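Local coordinates for protein dihydroorotase (Saccharomyces cerevisiae S288C, PDB 6L0A) that catalyses the reversible, zinc-dependent interconversion of N-carbamoyl-L-aspartate and (S)-dihydroorotate, the third step of de novo pyrimidine biosynthesis, at residues 42-47 / 51-56; 179-184 / 188-193; 207-212 / 244-249. All blocks are in the same frame, centred on the assembly; numbering follows the deposited sequence.

Interaction 1: 42-47 / 51-56; sequences PNLQPP and LDRVIE. With LMR ((2S)-2-hydroxybutanedioic acid), chain M.
Arg53, in the first turn of helix 51-64, reaches back to the loop 42-47 that precedes the helix and grips the carbonyl of Pro46. Ahead of it, Leu51 packs outward on helix 82-90. The Arg53 chain leaves with CG anti to the backbone N (chi1 -172°) and bends at chi2, which brings the guanidinium edge to Pro46 O, with Pro47 O also near its plane. NH2 meets Pro46 O at 2.7 Å, nearly straight (169°) and in both the carbonyl and the guanidinium planes; NE adds a weak bond to the same oxygen at 3.4 Å. Arg53 NH2 also passes Leu44 CB at 3.5 Å and Pro46 CD at 3.6 Å, and has a long, weak ion pair with Glu19. The loop follows a strand of the TIM-barrel-like fold, and its Asn43, centre of an inverse gamma turn, points ND2 at malate O4B (2.9 Å, 172°) while also donating to Thr106 O. A cationic side chain thus holds a neutral carbonyl by one strong and one weak bond, tying the loop at Pro46, which follows a cis peptide bond, to the helix near the ligand-binding asparagine.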
ATOM      1  N   PRO C  42      13.435  18.767 -11.030  1.00 12.55           N
ATOM      2  CA  PRO C  42      14.808  19.081 -10.608  1.00 12.29           C
ATOM      3  C   PRO C  42      15.357  18.278  -9.430  1.00 11.88           C
ATOM      4  O   PRO C  42      16.363  18.678  -8.831  1.00 13.39           O
ATOM      5  CB  PRO C  42      14.687  20.557 -10.222  1.00 12.30           C
ATOM      6  CG  PRO C  42      13.358  20.602  -9.534  1.00 12.15           C
ATOM      7  CD  PRO C  42      12.462  19.607 -10.306  1.00 12.20           C
ATOM      8  N   ASN C  43      14.711  17.183  -9.046  1.00 12.33           N
ATOM      9  CA  ASN C  43      15.108  16.470  -7.831  1.00 10.33           C
ATOM     10  C   ASN C  43      16.248  15.492  -8.142  1.00 13.39           C
ATOM     11  O   ASN C  43      16.176  14.283  -7.928  1.00 12.87           O
ATOM     12  CB  ASN C  43      13.902  15.779  -7.198  1.00 12.79           C
ATOM     13  CG  ASN C  43      13.283  14.736  -8.097  1.00 13.10           C
ATOM     14  OD1 ASN C  43      13.393  14.810  -9.328  1.00 14.13           O
ATOM     15  ND2 ASN C  43      12.621  13.739  -7.488  1.00 12.71           N
ATOM     16  N   LEU C  44      17.335  16.066  -8.662  1.00 14.15           N
ATOM     17  CA  LEU C  44      18.584  15.345  -8.828  1.00 19.05           C
ATOM     18  C   LEU C  44      19.340  15.284  -7.499  1.00 16.47           C
ATOM     19  O   LEU C  44      18.913  15.835  -6.472  1.00 15.43           O
ATOM     20  CB  LEU C  44      19.440  16.015  -9.902  1.00 15.72           C
ATOM     21  CG  LEU C  44      18.781  16.300 -11.260  1.00 19.35           C
ATOM     22  CD1 LEU C  44      19.799  16.808 -12.279  1.00 17.67           C
ATOM     23  CD2 LEU C  44      18.109  15.065 -11.782  1.00 17.58           C
ATOM     24  N   GLN C  45      20.484  14.598  -7.531  1.00 16.34           N
ATOM     25  CA  GLN C  45      21.449  14.574  -6.437  1.00 18.24           C
ATOM     26  C   GLN C  45      22.745  15.205  -6.932  1.00 17.67           C
ATOM     27  O   GLN C  45      23.437  14.603  -7.767  1.00 21.48           O
ATOM     28  CB  GLN C  45      21.712  13.146  -5.957  1.00 18.00           C
ATOM     29  CG  GLN C  45      20.530  12.458  -5.283  1.00 19.25           C
ATOM     30  CD  GLN C  45      20.943  11.150  -4.619  1.00 22.31           C
ATOM     31  OE1 GLN C  45      22.134  10.884  -4.428  1.00 25.09           O
ATOM     32  NE2 GLN C  45      19.963  10.327  -4.268  1.00 21.42           N
ATOM     33  N   PRO C  46      23.096  16.420  -6.499  1.00 19.71           N
ATOM     34  CA  PRO C  46      22.301  17.311  -5.660  1.00 17.01           C
ATOM     35  C   PRO C  46      21.165  17.922  -6.461  1.00 17.40           C
ATOM     36  O   PRO C  46      21.210  17.846  -7.692  1.00 16.96           O
ATOM     37  CB  PRO C  46      23.308  18.395  -5.233  1.00 18.02           C
ATOM     38  CG  PRO C  46      24.631  17.926  -5.709  1.00 23.32           C
ATOM     39  CD  PRO C  46      24.379  17.043  -6.865  1.00 23.75           C
ATOM     40  N   PRO C  47      20.182  18.506  -5.776  1.00 15.49           N
ATOM     41  CA  PRO C  47      19.062  19.138  -6.485  1.00 16.91           C
ATOM     42  C   PRO C  47      19.545  20.299  -7.333  1.00 20.01           C
ATOM     43  O   PRO C  47      20.556  20.940  -7.032  1.00 18.43           O
ATOM     44  CB  PRO C  47      18.150  19.632  -5.355  1.00 16.61           C
ATOM     45  CG  PRO C  47      19.039  19.670  -4.126  1.00 22.54           C
ATOM     46  CD  PRO C  47      20.016  18.554  -4.315  1.00 18.10           C
ATOM     47  N   LEU C  51      22.301  28.302 -11.419  1.00 21.06           N
ATOM     48  CA  LEU C  51      22.136  28.675 -12.817  1.00 21.41           C
ATOM     49  C   LEU C  51      22.954  27.781 -13.737  1.00 20.21           C
ATOM     50  O   LEU C  51      22.452  27.292 -14.755  1.00 21.91           O
ATOM     51  CB  LEU C  51      22.541  30.137 -12.992  1.00 28.31           C
ATOM     52  CG  LEU C  51      22.085  30.839 -14.267  1.00 34.75           C
ATOM     53  CD1 LEU C  51      20.620  30.585 -14.512  1.00 29.34           C
ATOM     54  CD2 LEU C  51      22.358  32.323 -14.151  1.00 32.95           C
ATOM     55  N   ASP C  52      24.235  27.583 -13.421  1.00 24.44           N
ATOM     56  CA  ASP C  52      25.086  26.828 -14.333  1.00 25.47           C
ATOM     57  C   ASP C  52      24.628  25.377 -14.449  1.00 25.37           C
ATOM     58  O   ASP C  52      24.680  24.791 -15.537  1.00 22.17           O
ATOM     59  CB  ASP C  52      26.545  26.914 -13.882  1.00 29.05           C
ATOM     60  CG  ASP C  52      27.130  28.308 -14.076  1.00 37.39           C
ATOM     61  OD1 ASP C  52      26.611  29.062 -14.930  1.00 39.77           O
ATOM     62  OD2 ASP C  52      28.104  28.657 -13.372  1.00 48.63           O
ATOM     63  N   ARG C  53      24.146  24.794 -13.344  1.00 24.08           N
ATOM     64  CA  ARG C  53      23.686  23.406 -13.362  1.00 20.81           C
ATOM     65  C   ARG C  53      22.464  23.230 -14.264  1.00 17.12           C
ATOM     66  O   ARG C  53      22.392  22.267 -15.034  1.00 18.49           O
ATOM     67  CB  ARG C  53      23.371  22.960 -11.935  1.00 24.34           C
ATOM     68  CG  ARG C  53      23.055  21.486 -11.744  1.00 30.40           C
ATOM     69  CD  ARG C  53      23.550  21.041 -10.360  1.00 39.94           C
ATOM     70  NE  ARG C  53      22.952  19.790  -9.879  1.00 30.88           N
ATOM     71  CZ  ARG C  53      23.188  18.613 -10.441  1.00 28.49           C
ATOM     72  NH1 ARG C  53      23.993  18.534 -11.496  1.00 38.57           N
ATOM     73  NH2 ARG C  53      22.624  17.517  -9.963  1.00 24.10           N
ATOM     74  N   VAL C  54      21.495  24.147 -14.185  1.00 18.24           N
ATOM     75  CA  VAL C  54      20.290  23.988 -14.992  1.00 20.84           C
ATOM     76  C   VAL C  54      20.582  24.249 -16.461  1.00 18.52           C
ATOM     77  O   VAL C  54      19.956  23.639 -17.338  1.00 17.44           O
ATOM     78  CB  VAL C  54      19.156  24.890 -14.468  1.00 18.14           C
ATOM     79  CG1 VAL C  54      19.366  26.344 -14.872  1.00 19.72           C
ATOM     80  CG2 VAL C  54      17.790  24.376 -14.968  1.00 16.25           C
ATOM     81  N   ILE C  55      21.529  25.146 -16.763  1.00 19.69           N
ATOM     82  CA  ILE C  55      21.900  25.388 -18.153  1.00 20.21           C
ATOM     83  C   ILE C  55      22.598  24.167 -18.736  1.00 19.82           C
ATOM     84  O   ILE C  55      22.262  23.709 -19.833  1.00 23.16           O
ATOM     85  CB  ILE C  55      22.778  26.648 -18.265  1.00 21.27           C
ATOM     86  CG1 ILE C  55      21.940  27.902 -18.038  1.00 24.01           C
ATOM     87  CG2 ILE C  55      23.454  26.708 -19.650  1.00 28.32           C
ATOM     88  CD1 ILE C  55      22.770  29.159 -17.854  1.00 28.90           C
ATOM     89  N   GLU C  56      23.575  23.612 -18.007  1.00 20.83           N
ATOM     90  CA  GLU C  56      24.290  22.449 -18.522  1.00 23.85           C
ATOM     91  C   GLU C  56      23.388  21.219 -18.586  1.00 22.92           C
ATOM     92  O   GLU C  56      23.529  20.403 -19.502  1.00 20.08           O
ATOM     93  CB  GLU C  56      25.538  22.171 -17.677  1.00 23.96           C
ATOM     94  CG  GLU C  56      26.637  23.222 -17.845  1.00 33.09           C
ATOM     95  CD  GLU C  56      27.165  23.315 -19.284  1.00 44.72           C
ATOM     96  OE1 GLU C  56      27.025  24.395 -19.908  1.00 41.97           O
ATOM     97  OE2 GLU C  56      27.722  22.314 -19.784  1.00 41.38           O
TER
HETATM   98  C1  LMR M 403       7.564  11.909  -7.181  1.00 29.84           C
HETATM   99  O1A LMR M 403       7.091  12.647  -8.086  1.00 25.15           O
HETATM  100  O1B LMR M 403       7.006  11.962  -6.065  1.00 19.55           O
HETATM  101  C2  LMR M 403       8.779  10.977  -7.395  1.00 23.39           C
HETATM  102  O2  LMR M 403       8.531   9.593  -7.236  1.00 22.49           O
HETATM  103  C3  LMR M 403       9.227  11.028  -8.818  1.00 30.64           C
HETATM  104  C4  LMR M 403      10.661  10.580  -8.655  1.00 17.56           C
HETATM  105  O4A LMR M 403      10.974   9.389  -8.306  1.00 14.00           O
HETATM  106  O4B LMR M 403      11.481  11.481  -8.872  1.00 17.06           O

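Interaction 2: 179-184 / 188-193; sequences EHCTSE and KTIEDI. With ZN (zinc ion), chain L.
Glu184 and Lys188 sit one turn apart on helix 184-193, which follows the metal-binding loop after strand 175-178 in the TIM-barrel fold of this amidohydrolase-type enzyme. Their side chains run out from the same flank of the helix and converge at a slant: the CE methylene of Lys188 lies against the carboxylate carbon CD of Glu184 at 4.0 Å, with Glu184 CG just behind it. The charged ends stay apart, Lys188 NZ being 4.8 Å from Glu184 OE1, so their attraction is probably modest; OE1 accepts instead from Asn237 ND2. Glu184 has CG anti to its amide nitrogen (chi1 177°) and an extended chain, which takes its carboxylate alongside the outer part of the equally extended lysine. Beneath them a backbone i to i+4 bond near the start of the helix, Lys188 N to Glu184 O, is 3.0 Å long and nearly straight at 170°.

On the inner side, Cys181 and Ile190 direct their CB atoms at each other, and SG comes to 4.5 Å from CG1, a loose apolar contact between loop and helix. Both also touch Ala207 of strand 205-209, while Leu164 of helix 156-170 packs on Ile190. Ser183 is the N-cap residue. At the other end of the loop, Glu179 CB lies over one face of the His180 ring, whose NE2 binds zinc at 2.1 Å in a site shared with His137 and Lys98.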
ATOM      1  N   GLU C 179       0.534  19.589  -8.552  1.00 10.51           N
ATOM      2  CA  GLU C 179       0.989  18.518  -9.421  1.00 12.90           C
ATOM      3  C   GLU C 179       0.333  17.191  -9.042  1.00 13.35           C
ATOM      4  O   GLU C 179      -0.045  16.966  -7.892  1.00 12.98           O
ATOM      5  CB  GLU C 179       2.514  18.382  -9.343  1.00 13.86           C
ATOM      6  CG  GLU C 179       3.285  19.620  -9.825  1.00 13.86           C
ATOM      7  CD  GLU C 179       3.180  19.822 -11.326  1.00 15.42           C
ATOM      8  OE1 GLU C 179       2.874  18.837 -12.027  1.00 16.14           O
ATOM      9  OE2 GLU C 179       3.409  20.957 -11.819  1.00 14.76           O
ATOM     10  N   HIS C 180       0.219  16.307 -10.035  1.00 11.89           N
ATOM     11  CA  HIS C 180      -0.315  14.950  -9.894  1.00 14.53           C
ATOM     12  C   HIS C 180      -1.357  14.784  -8.794  1.00 15.09           C
ATOM     13  O   HIS C 180      -1.106  14.098  -7.790  1.00 14.66           O
ATOM     14  CB  HIS C 180       0.837  13.942  -9.691  1.00 14.42           C
ATOM     15  CG  HIS C 180       1.916  14.386  -8.745  1.00 16.74           C
ATOM     16  ND1 HIS C 180       1.659  14.859  -7.476  1.00 15.66           N
ATOM     17  CD2 HIS C 180       3.265  14.388  -8.881  1.00 21.14           C
ATOM     18  CE1 HIS C 180       2.802  15.156  -6.880  1.00 15.81           C
ATOM     19  NE2 HIS C 180       3.793  14.879  -7.710  1.00 17.41           N
ATOM     20  N   CYS C 181      -2.533  15.393  -8.980  1.00 11.64           N
ATOM     21  CA  CYS C 181      -3.619  15.233  -8.016  1.00 13.98           C
ATOM     22  C   CYS C 181      -4.055  13.783  -7.938  1.00 13.34           C
ATOM     23  O   CYS C 181      -4.125  13.079  -8.958  1.00 12.83           O
ATOM     24  CB  CYS C 181      -4.828  16.093  -8.386  1.00 16.91           C
ATOM     25  SG  CYS C 181      -4.597  17.840  -8.075  1.00 30.16           S
ATOM     26  N   THR C 182      -4.403  13.344  -6.727  1.00 11.33           N
ATOM     27  CA  THR C 182      -4.818  11.964  -6.549  1.00 10.57           C
ATOM     28  C   THR C 182      -6.131  11.788  -5.811  1.00 12.33           C
ATOM     29  O   THR C 182      -6.583  10.652  -5.688  1.00 13.50           O
ATOM     30  CB  THR C 182      -3.736  11.178  -5.802  1.00 11.72           C
ATOM     31  OG1 THR C 182      -3.499  11.812  -4.536  1.00 11.47           O
ATOM     32  CG2 THR C 182      -2.468  11.139  -6.613  1.00 10.43           C
ATOM     33  N   SER C 183      -6.745  12.858  -5.303  1.00 12.25           N
ATOM     34  CA  SER C 183      -7.909  12.721  -4.437  1.00 14.24           C
ATOM     35  C   SER C 183      -9.083  13.532  -4.962  1.00 17.66           C
ATOM     36  O   SER C 183      -8.907  14.583  -5.587  1.00 16.34           O
ATOM     37  CB  SER C 183      -7.588  13.165  -3.012  1.00 15.82           C
ATOM     38  OG  SER C 183      -7.366  14.562  -2.956  1.00 18.33           O
ATOM     39  N   GLU C 184     -10.292  13.026  -4.704  1.00 18.29           N
ATOM     40  CA  GLU C 184     -11.492  13.798  -5.004  1.00 17.53           C
ATOM     41  C   GLU C 184     -11.463  15.140  -4.296  1.00 19.98           C
ATOM     42  O   GLU C 184     -11.901  16.156  -4.857  1.00 21.68           O
ATOM     43  CB  GLU C 184     -12.747  13.017  -4.606  1.00 18.99           C
ATOM     44  CG  GLU C 184     -14.010  13.818  -4.847  1.00 22.61           C
ATOM     45  CD  GLU C 184     -15.274  13.094  -4.443  1.00 28.12           C
ATOM     46  OE1 GLU C 184     -15.313  12.542  -3.326  1.00 30.24           O
ATOM     47  OE2 GLU C 184     -16.222  13.074  -5.255  1.00 29.49           O
ATOM     48  N   LYS C 188     -12.056  18.797  -6.173  1.00 22.34           N
ATOM     49  CA  LYS C 188     -13.057  19.779  -5.760  1.00 22.61           C
ATOM     50  C   LYS C 188     -12.423  21.128  -5.456  1.00 21.41           C
ATOM     51  O   LYS C 188     -12.991  22.178  -5.780  1.00 21.98           O
ATOM     52  CB  LYS C 188     -13.808  19.290  -4.526  1.00 23.37           C
ATOM     53  CG  LYS C 188     -14.815  18.209  -4.764  1.00 27.25           C
ATOM     54  CD  LYS C 188     -15.682  18.106  -3.520  1.00 30.55           C
ATOM     55  CE  LYS C 188     -16.443  16.824  -3.480  1.00 36.95           C
ATOM     56  NZ  LYS C 188     -17.244  16.759  -2.229  1.00 33.83           N
ATOM     57  N   THR C 189     -11.259  21.128  -4.812  1.00 20.94           N
ATOM     58  CA  THR C 189     -10.622  22.393  -4.465  1.00 21.77           C
ATOM     59  C   THR C 189     -10.132  23.130  -5.709  1.00 23.41           C
ATOM     60  O   THR C 189     -10.332  24.349  -5.826  1.00 22.60           O
ATOM     61  CB  THR C 189      -9.481  22.148  -3.479  1.00 20.54           C
ATOM     62  OG1 THR C 189     -10.040  21.777  -2.215  1.00 22.50           O
ATOM     63  CG2 THR C 189      -8.625  23.415  -3.292  1.00 20.87           C
ATOM     64  N   ILE C 190      -9.512  22.412  -6.657  1.00 19.92           N
ATOM     65  CA  ILE C 190      -9.099  23.043  -7.913  1.00 20.36           C
ATOM     66  C   ILE C 190     -10.318  23.571  -8.661  1.00 22.55           C
ATOM     67  O   ILE C 190     -10.282  24.653  -9.257  1.00 24.30           O
ATOM     68  CB  ILE C 190      -8.294  22.058  -8.781  1.00 19.02           C
ATOM     69  CG1 ILE C 190      -7.037  21.598  -8.039  1.00 16.65           C
ATOM     70  CG2 ILE C 190      -7.924  22.688 -10.137  1.00 18.54           C
ATOM     71  CD1 ILE C 190      -6.073  22.726  -7.736  1.00 20.28           C
ATOM     72  N   GLU C 191     -11.419  22.817  -8.635  1.00 19.65           N
ATOM     73  CA  GLU C 191     -12.623  23.255  -9.334  1.00 25.31           C
ATOM     74  C   GLU C 191     -13.176  24.536  -8.721  1.00 29.48           C
ATOM     75  O   GLU C 191     -13.575  25.461  -9.440  1.00 30.94           O
ATOM     76  CB  GLU C 191     -13.666  22.140  -9.317  1.00 27.37           C
ATOM     77  CG  GLU C 191     -13.525  21.158 -10.481  1.00 32.71           C
ATOM     78  CD  GLU C 191     -14.598  20.091 -10.466  1.00 36.76           C
ATOM     79  OE1 GLU C 191     -15.130  19.799  -9.372  1.00 40.87           O
ATOM     80  OE2 GLU C 191     -14.904  19.541 -11.544  1.00 43.75           O
ATOM     81  N   ASP C 192     -13.154  24.632  -7.396  1.00 25.03           N
ATOM     82  CA  ASP C 192     -13.718  25.798  -6.737  1.00 32.40           C
ATOM     83  C   ASP C 192     -12.813  27.022  -6.831  1.00 31.22           C
ATOM     84  O   ASP C 192     -13.310  28.146  -6.950  1.00 30.37           O
ATOM     85  CB  ASP C 192     -14.040  25.457  -5.288  1.00 34.98           C
ATOM     86  CG  ASP C 192     -15.184  24.498  -5.194  1.00 42.67           C
ATOM     87  OD1 ASP C 192     -15.268  23.756  -4.191  1.00 42.59           O
ATOM     88  OD2 ASP C 192     -15.993  24.464  -6.157  1.00 51.70           O
ATOM     89  N   ILE C 193     -11.491  26.838  -6.802  1.00 25.11           N
ATOM     90  CA  ILE C 193     -10.586  27.945  -7.091  1.00 24.60           C
ATOM     91  C   ILE C 193     -10.871  28.506  -8.481  1.00 28.17           C
ATOM     92  O   ILE C 193     -10.743  29.715  -8.710  1.00 29.77           O
ATOM     93  CB  ILE C 193      -9.122  27.473  -6.950  1.00 24.99           C
ATOM     94  CG1 ILE C 193      -8.809  27.168  -5.483  1.00 20.92           C
ATOM     95  CG2 ILE C 193      -8.148  28.499  -7.496  1.00 21.77           C
ATOM     96  CD1 ILE C 193      -7.359  26.705  -5.248  1.00 22.80           C
TER
HETATM   97 ZN    ZN L 402       5.658  14.121  -6.989  1.00 39.90          ZN

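Interaction 3: 207-212 / 244-249; sequences ATLTAH and KAAVSG
Leu209, at the end of strand 205-209, meets Ala245 and Ala246 in the last turn of helix 236-246, and the contact between the two segments is wholly apolar. One branch does the touching. CD1 comes within 3.7 Å of Ala246 CB and equally close to Ala246 CA, so the methyl rests against backbone as well as side chain; Ala245 CB is farther, 4.2 Å from the same CD1. The leucine holds CG beside its backbone N, anti to the carbonyl carbon (chi1 -60°), and with chi2 at 168° this carries CD1 out to the helix. Short alanine side chains let strand and helix approach closely, the CA atoms of Leu209 and Ala246 being 7.0 Å apart. All three residues are buried.

The polar interactions lie within the segments or lead out of them. Ala245 O is gripped twice by Ser248: by OG at 2.8 Å, tilted 18° from the carbonyl plane, and by the backbone N at 3.1 Å. Both bonds fasten the chain as it leaves the helix at Val247, before Gly249 takes a positive phi. Ser248 OG is also hydrogen-bonded to Lys250 N, so the hydroxyl links the helix end to the chain that runs on toward strand 253-255.

Strand 205-209 lies between strands 175-178 and 253-255 in the parallel sheet, as expected of a TIM-barrel wall, with helix 236-246 packed against it through Leu209. Phe253 of strand 253-255 and Ile187 of helix 184-193 touch Ala245 from neighbouring elements.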
ATOM      1  N   ALA C 207      -3.939  21.988 -12.080  1.00 14.35           N
ATOM      2  CA  ALA C 207      -3.539  20.706 -11.525  1.00 17.23           C
ATOM      3  C   ALA C 207      -3.144  19.813 -12.684  1.00 17.54           C
ATOM      4  O   ALA C 207      -3.780  19.848 -13.742  1.00 15.53           O
ATOM      5  CB  ALA C 207      -4.669  20.059 -10.720  1.00 19.99           C
ATOM      6  N   THR C 208      -2.079  19.046 -12.507  1.00 14.38           N
ATOM      7  CA  THR C 208      -1.741  18.052 -13.511  1.00 14.92           C
ATOM      8  C   THR C 208      -2.266  16.689 -13.070  1.00 14.89           C
ATOM      9  O   THR C 208      -2.435  16.422 -11.878  1.00 11.45           O
ATOM     10  CB  THR C 208      -0.235  17.990 -13.768  1.00 15.53           C
ATOM     11  OG1 THR C 208       0.467  17.778 -12.532  1.00 14.46           O
ATOM     12  CG2 THR C 208       0.262  19.290 -14.457  1.00 16.14           C
ATOM     13  N   LEU C 209      -2.577  15.847 -14.051  1.00 13.00           N
ATOM     14  CA  LEU C 209      -2.997  14.477 -13.796  1.00 12.37           C
ATOM     15  C   LEU C 209      -2.067  13.541 -14.546  1.00 11.48           C
ATOM     16  O   LEU C 209      -1.714  13.799 -15.699  1.00 13.00           O
ATOM     17  CB  LEU C 209      -4.451  14.252 -14.221  1.00 11.89           C
ATOM     18  CG  LEU C 209      -5.456  15.149 -13.483  1.00 16.91           C
ATOM     19  CD1 LEU C 209      -6.821  15.073 -14.160  1.00 15.94           C
ATOM     20  CD2 LEU C 209      -5.563  14.758 -12.006  1.00 14.62           C
ATOM     21  N   THR C 210      -1.643  12.474 -13.876  1.00 11.14           N
ATOM     22  CA  THR C 210      -0.737  11.509 -14.463  1.00  8.51           C
ATOM     23  C   THR C 210      -1.517  10.488 -15.274  1.00 11.03           C
ATOM     24  O   THR C 210      -2.745  10.409 -15.205  1.00 15.74           O
ATOM     25  CB  THR C 210       0.041  10.759 -13.390  1.00 11.31           C
ATOM     26  OG1 THR C 210      -0.874   9.912 -12.679  1.00 10.89           O
ATOM     27  CG2 THR C 210       0.715  11.730 -12.424  1.00 10.53           C
ATOM     28  N   ALA C 211      -0.779   9.686 -16.029  1.00 13.72           N
ATOM     29  CA  ALA C 211      -1.392   8.530 -16.673  1.00 16.82           C
ATOM     30  C   ALA C 211      -1.783   7.481 -15.641  1.00 14.91           C
ATOM     31  O   ALA C 211      -2.896   6.945 -15.676  1.00 13.71           O
ATOM     32  CB  ALA C 211      -0.438   7.936 -17.706  1.00 15.20           C
ATOM     33  N   HIS C 212      -0.891   7.188 -14.694  1.00 13.26           N
ATOM     34  CA  HIS C 212      -1.125   6.006 -13.863  1.00 12.74           C
ATOM     35  C   HIS C 212      -2.226   6.232 -12.829  1.00 15.26           C
ATOM     36  O   HIS C 212      -2.901   5.275 -12.435  1.00 10.65           O
ATOM     37  CB  HIS C 212       0.172   5.538 -13.200  1.00 14.13           C
ATOM     38  CG  HIS C 212       0.963   6.621 -12.529  1.00 14.22           C
ATOM     39  ND1 HIS C 212       1.769   7.498 -13.226  1.00 13.76           N
ATOM     40  CD2 HIS C 212       1.114   6.930 -11.221  1.00 14.86           C
ATOM     41  CE1 HIS C 212       2.366   8.314 -12.374  1.00 13.93           C
ATOM     42  NE2 HIS C 212       1.994   7.983 -11.149  1.00 13.68           N
ATOM     43  N   LYS C 244     -12.897  11.782 -14.374  1.00 21.47           N
ATOM     44  CA  LYS C 244     -13.890  12.764 -14.809  1.00 24.51           C
ATOM     45  C   LYS C 244     -13.257  14.136 -15.011  1.00 25.74           C
ATOM     46  O   LYS C 244     -13.617  14.862 -15.948  1.00 23.55           O
ATOM     47  CB  LYS C 244     -15.047  12.853 -13.807  1.00 25.06           C
ATOM     48  CG  LYS C 244     -16.163  11.828 -14.047  1.00 32.60           C
ATOM     49  CD  LYS C 244     -17.490  12.259 -13.408  1.00 39.36           C
ATOM     50  CE  LYS C 244     -18.540  12.605 -14.465  1.00 41.25           C
ATOM     51  NZ  LYS C 244     -19.099  11.399 -15.152  1.00 48.88           N
ATOM     52  N   ALA C 245     -12.321  14.514 -14.136  1.00 21.34           N
ATOM     53  CA  ALA C 245     -11.605  15.771 -14.328  1.00 19.94           C
ATOM     54  C   ALA C 245     -10.771  15.733 -15.600  1.00 19.82           C
ATOM     55  O   ALA C 245     -10.743  16.710 -16.362  1.00 22.13           O
ATOM     56  CB  ALA C 245     -10.723  16.071 -13.108  1.00 19.10           C
ATOM     57  N   ALA C 246     -10.103  14.607 -15.867  1.00 17.52           N
ATOM     58  CA  ALA C 246      -9.172  14.553 -16.992  1.00 17.80           C
ATOM     59  C   ALA C 246      -9.893  14.704 -18.325  1.00 23.21           C
ATOM     60  O   ALA C 246      -9.347  15.282 -19.274  1.00 19.58           O
ATOM     61  CB  ALA C 246      -8.387  13.248 -16.975  1.00 17.89           C
ATOM     62  N   VAL C 247     -11.109  14.168 -18.428  1.00 21.20           N
ATOM     63  CA  VAL C 247     -11.875  14.269 -19.664  1.00 21.09           C
ATOM     64  C   VAL C 247     -12.872  15.422 -19.623  1.00 22.21           C
ATOM     65  O   VAL C 247     -13.738  15.517 -20.496  1.00 28.12           O
ATOM     66  CB  VAL C 247     -12.577  12.938 -19.985  1.00 22.71           C
ATOM     67  CG1 VAL C 247     -11.549  11.830 -20.161  1.00 20.32           C
ATOM     68  CG2 VAL C 247     -13.570  12.585 -18.891  1.00 24.06           C
ATOM     69  N   SER C 248     -12.752  16.321 -18.643  1.00 21.81           N
ATOM     70  CA  SER C 248     -13.759  17.353 -18.435  1.00 24.67           C
ATOM     71  C   SER C 248     -13.736  18.432 -19.513  1.00 26.88           C
ATOM     72  O   SER C 248     -14.729  19.153 -19.664  1.00 27.16           O
ATOM     73  CB  SER C 248     -13.575  18.003 -17.059  1.00 21.62           C
ATOM     74  OG  SER C 248     -12.423  18.836 -17.015  1.00 22.58           O
ATOM     75  N   GLY C 249     -12.639  18.558 -20.259  1.00 27.00           N
ATOM     76  CA  GLY C 249     -12.456  19.704 -21.128  1.00 24.34           C
ATOM     77  C   GLY C 249     -12.218  21.009 -20.406  1.00 29.07           C
ATOM     78  O   GLY C 249     -12.274  22.070 -21.037  1.00 25.93           O
TER

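How the interactions relate
From the N terminus, interaction 1 comes first, closing the short loop that links strand 37-40 to helix 51-64. Interaction 2 follows as a second local closure, where the loop after strand 175-178 turns into helix 184-193. Interaction 3 comes last and spans more sequence, joining strand 205-209 to the end of helix 236-246. The three stand in series, neither nesting nor crossing. Interactions 2 and 3 touch: Thr208 OG1 lies 2.7 Å from Glu179 OE1 and 2.9 Å from His180 N, both probable hydrogen bonds. Interaction 1 lies on the opposite side of the chain's centre, its centre about 29 Å from the centre of either, with malate and the zinc ions located between.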